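Local coordinates for endolysin (Clostridium phage phiCD27, PDB 3QAY), which probably cleaves the amide bond between N-acetylmuramic acid and L-alanine in clostridial peptidoglycan as a zinc-dependent amidase, at residues S96-Y101 and V142-F147. Sequence-based numbering, arbitrary orientation.
Sequences SEVLYY and VLIESF
The carbonyl O of L143 is gripped twice from the neighbouring strand: L99 N donates to it at 2.8 Å (N-H...O 164°), and the CA-H of V98 adds a softer contact, CA to O 3.4 Å. L143 N returns a bond to L99 O, closing one hydrogen-bonded pair of the antiparallel ladder. E97 and E145 form the next, in which E145 N reaches E97 O at 2.9 Å. Further along, S96 OG meets S146 O at 2.5 Å, a doubtfully short length, just before the chain turns a corner at F147. On the face bearing V98, CG1 lies anti to the backbone N (chi1 176°) and sits 3.8 Å from V142 CB, which leaves CG2 alongside CG2 of I144 at 4.1 Å; A109 and I112 of helix 103-116 pack against V98. The other face joins L99 CB to L143 CB, then carries two carboxylates that stay apart, E97 OE1 to E145 OE1 5.2 Å. The bent side chain of E145 lies about 5 Å (nearest atoms) from the zinc ion held by H10, E27 and H85, near a phosphate probably from the crystallisation liquor. With E97 salt-bridged to K126 and R123, and both backbone N and O of E145 bonded to E97, the ladder holds E145 beside the metal site.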
loop_
_atom_site.group_PDB
_atom_site.type_symbol
_atom_site.label_atom_id
_atom_site.label_comp_id
_atom_site.label_asym_id
_atom_site.label_seq_id
_atom_site.Cartn_x
_atom_site.Cartn_y
_atom_site.Cartn_z
ATOM N N SER A 96 1.116 1.051 12.086
ATOM C CA SER A 96 0.432 0.731 10.850
ATOM C C SER A 96 -0.985 1.273 10.878
ATOM O O SER A 96 -1.589 1.411 11.939
ATOM C CB SER A 96 0.389 -0.780 10.651
ATOM O OG SER A 96 1.686 -1.321 10.713
ATOM N N GLU A 97 -1.513 1.525 9.690
ATOM C CA GLU A 97 -2.773 2.205 9.514
ATOM C C GLU A 97 -3.280 1.883 8.107
ATOM O O GLU A 97 -2.490 1.839 7.171
ATOM C CB GLU A 97 -2.468 3.682 9.682
ATOM C CG GLU A 97 -3.526 4.654 9.383
ATOM C CD GLU A 97 -3.073 6.034 9.786
ATOM O OE1 GLU A 97 -2.826 6.877 8.899
ATOM O OE2 GLU A 97 -2.909 6.248 11.002
ATOM N N VAL A 98 -4.579 1.626 7.962
ATOM C CA VAL A 98 -5.154 1.332 6.646
ATOM C C VAL A 98 -6.377 2.224 6.389
ATOM O O VAL A 98 -7.315 2.251 7.193
ATOM C CB VAL A 98 -5.534 -0.167 6.508
ATOM C CG1 VAL A 98 -6.214 -0.437 5.168
ATOM C CG2 VAL A 98 -4.299 -1.061 6.686
ATOM N N LEU A 99 -6.354 2.949 5.270
ATOM C CA LEU A 99 -7.450 3.852 4.912
ATOM C C LEU A 99 -8.413 3.151 3.963
ATOM O O LEU A 99 -7.989 2.409 3.070
ATOM C CB LEU A 99 -6.908 5.142 4.287
ATOM C CG LEU A 99 -5.760 5.805 5.060
ATOM C CD1 LEU A 99 -5.372 7.151 4.440
ATOM C CD2 LEU A 99 -6.125 5.980 6.527
ATOM N N TYR A 100 -9.709 3.365 4.176
ATOM C CA TYR A 100 -10.740 2.680 3.404
ATOM C C TYR A 100 -11.898 3.630 3.084
ATOM O O TYR A 100 -11.981 4.741 3.631
ATOM C CB TYR A 100 -11.248 1.449 4.160
ATOM C CG TYR A 100 -12.026 1.803 5.403
ATOM C CD1 TYR A 100 -13.399 2.004 5.352
ATOM C CD2 TYR A 100 -11.386 1.954 6.630
ATOM C CE1 TYR A 100 -14.118 2.340 6.488
ATOM C CE2 TYR A 100 -12.100 2.284 7.776
ATOM C CZ TYR A 100 -13.468 2.472 7.694
ATOM O OH TYR A 100 -14.182 2.811 8.816
ATOM N N TYR A 101 -12.781 3.168 2.200
ATOM C CA TYR A 101 -13.872 3.991 1.657
ATOM C C TYR A 101 -15.262 3.464 1.983
ATOM O O TYR A 101 -16.198 4.243 2.081
ATOM C CB TYR A 101 -13.729 4.098 0.135
ATOM C CG TYR A 101 -14.679 5.088 -0.509
ATOM C CD1 TYR A 101 -14.440 6.444 -0.435
ATOM C CD2 TYR A 101 -15.818 4.659 -1.178
ATOM C CE1 TYR A 101 -15.298 7.365 -1.009
ATOM C CE2 TYR A 101 -16.692 5.567 -1.761
ATOM C CZ TYR A 101 -16.420 6.927 -1.670
ATOM O OH TYR A 101 -17.257 7.848 -2.243
ATOM N N VAL A 142 -8.282 -0.219 -0.618
ATOM C CA VAL A 142 -7.673 0.177 0.642
ATOM C C VAL A 142 -6.305 0.800 0.387
ATOM O O VAL A 142 -5.605 0.435 -0.552
ATOM C CB VAL A 142 -7.556 -0.998 1.645
ATOM C CG1 VAL A 142 -8.935 -1.480 2.034
ATOM C CG2 VAL A 142 -6.731 -2.133 1.076
ATOM N N LEU A 143 -5.956 1.773 1.215
ATOM C CA LEU A 143 -4.657 2.400 1.143
ATOM C C LEU A 143 -3.910 1.971 2.386
ATOM O O LEU A 143 -4.331 2.278 3.503
ATOM C CB LEU A 143 -4.812 3.913 1.075
ATOM C CG LEU A 143 -3.556 4.754 0.852
ATOM C CD1 LEU A 143 -3.943 6.169 0.465
ATOM C CD2 LEU A 143 -2.656 4.770 2.083
ATOM N N ILE A 144 -2.815 1.244 2.199
ATOM C CA ILE A 144 -2.046 0.732 3.328
ATOM C C ILE A 144 -0.856 1.638 3.629
ATOM O O ILE A 144 -0.005 1.894 2.758
ATOM C CB ILE A 144 -1.554 -0.714 3.094
ATOM C CG1 ILE A 144 -2.721 -1.622 2.699
ATOM C CG2 ILE A 144 -0.880 -1.251 4.359
ATOM C CD1 ILE A 144 -2.303 -3.049 2.352
ATOM N N GLU A 145 -0.828 2.144 4.864
ATOM C CA GLU A 145 0.326 2.840 5.406
ATOM C C GLU A 145 1.017 1.850 6.351
ATOM O O GLU A 145 0.709 1.802 7.546
ATOM C CB GLU A 145 -0.120 4.099 6.160
ATOM C CG GLU A 145 -0.937 5.081 5.306
ATOM C CD GLU A 145 -0.165 6.326 4.891
ATOM O OE1 GLU A 145 0.949 6.554 5.399
ATOM O OE2 GLU A 145 -0.693 7.095 4.063
ATOM N N SER A 146 1.943 1.068 5.796
ATOM C CA SER A 146 2.515 -0.106 6.485
ATOM C C SER A 146 3.251 0.227 7.777
ATOM O O SER A 146 3.113 -0.486 8.778
ATOM C CB SER A 146 3.470 -0.863 5.552
ATOM O OG SER A 146 2.774 -1.484 4.484
ATOM N N PHE A 147 4.057 1.283 7.730
ATOM C CA PHE A 147 4.808 1.785 8.881
ATOM C C PHE A 147 5.345 3.182 8.547
ATOM O O PHE A 147 5.161 3.652 7.421
ATOM C CB PHE A 147 5.956 0.836 9.262
ATOM C CG PHE A 147 6.956 0.598 8.155
ATOM C CD1 PHE A 147 8.029 1.466 7.966
ATOM C CD2 PHE A 147 6.829 -0.493 7.309
ATOM C CE1 PHE A 147 8.943 1.253 6.943
ATOM C CE2 PHE A 147 7.740 -0.715 6.291
ATOM C CZ PHE A 147 8.795 0.158 6.106
#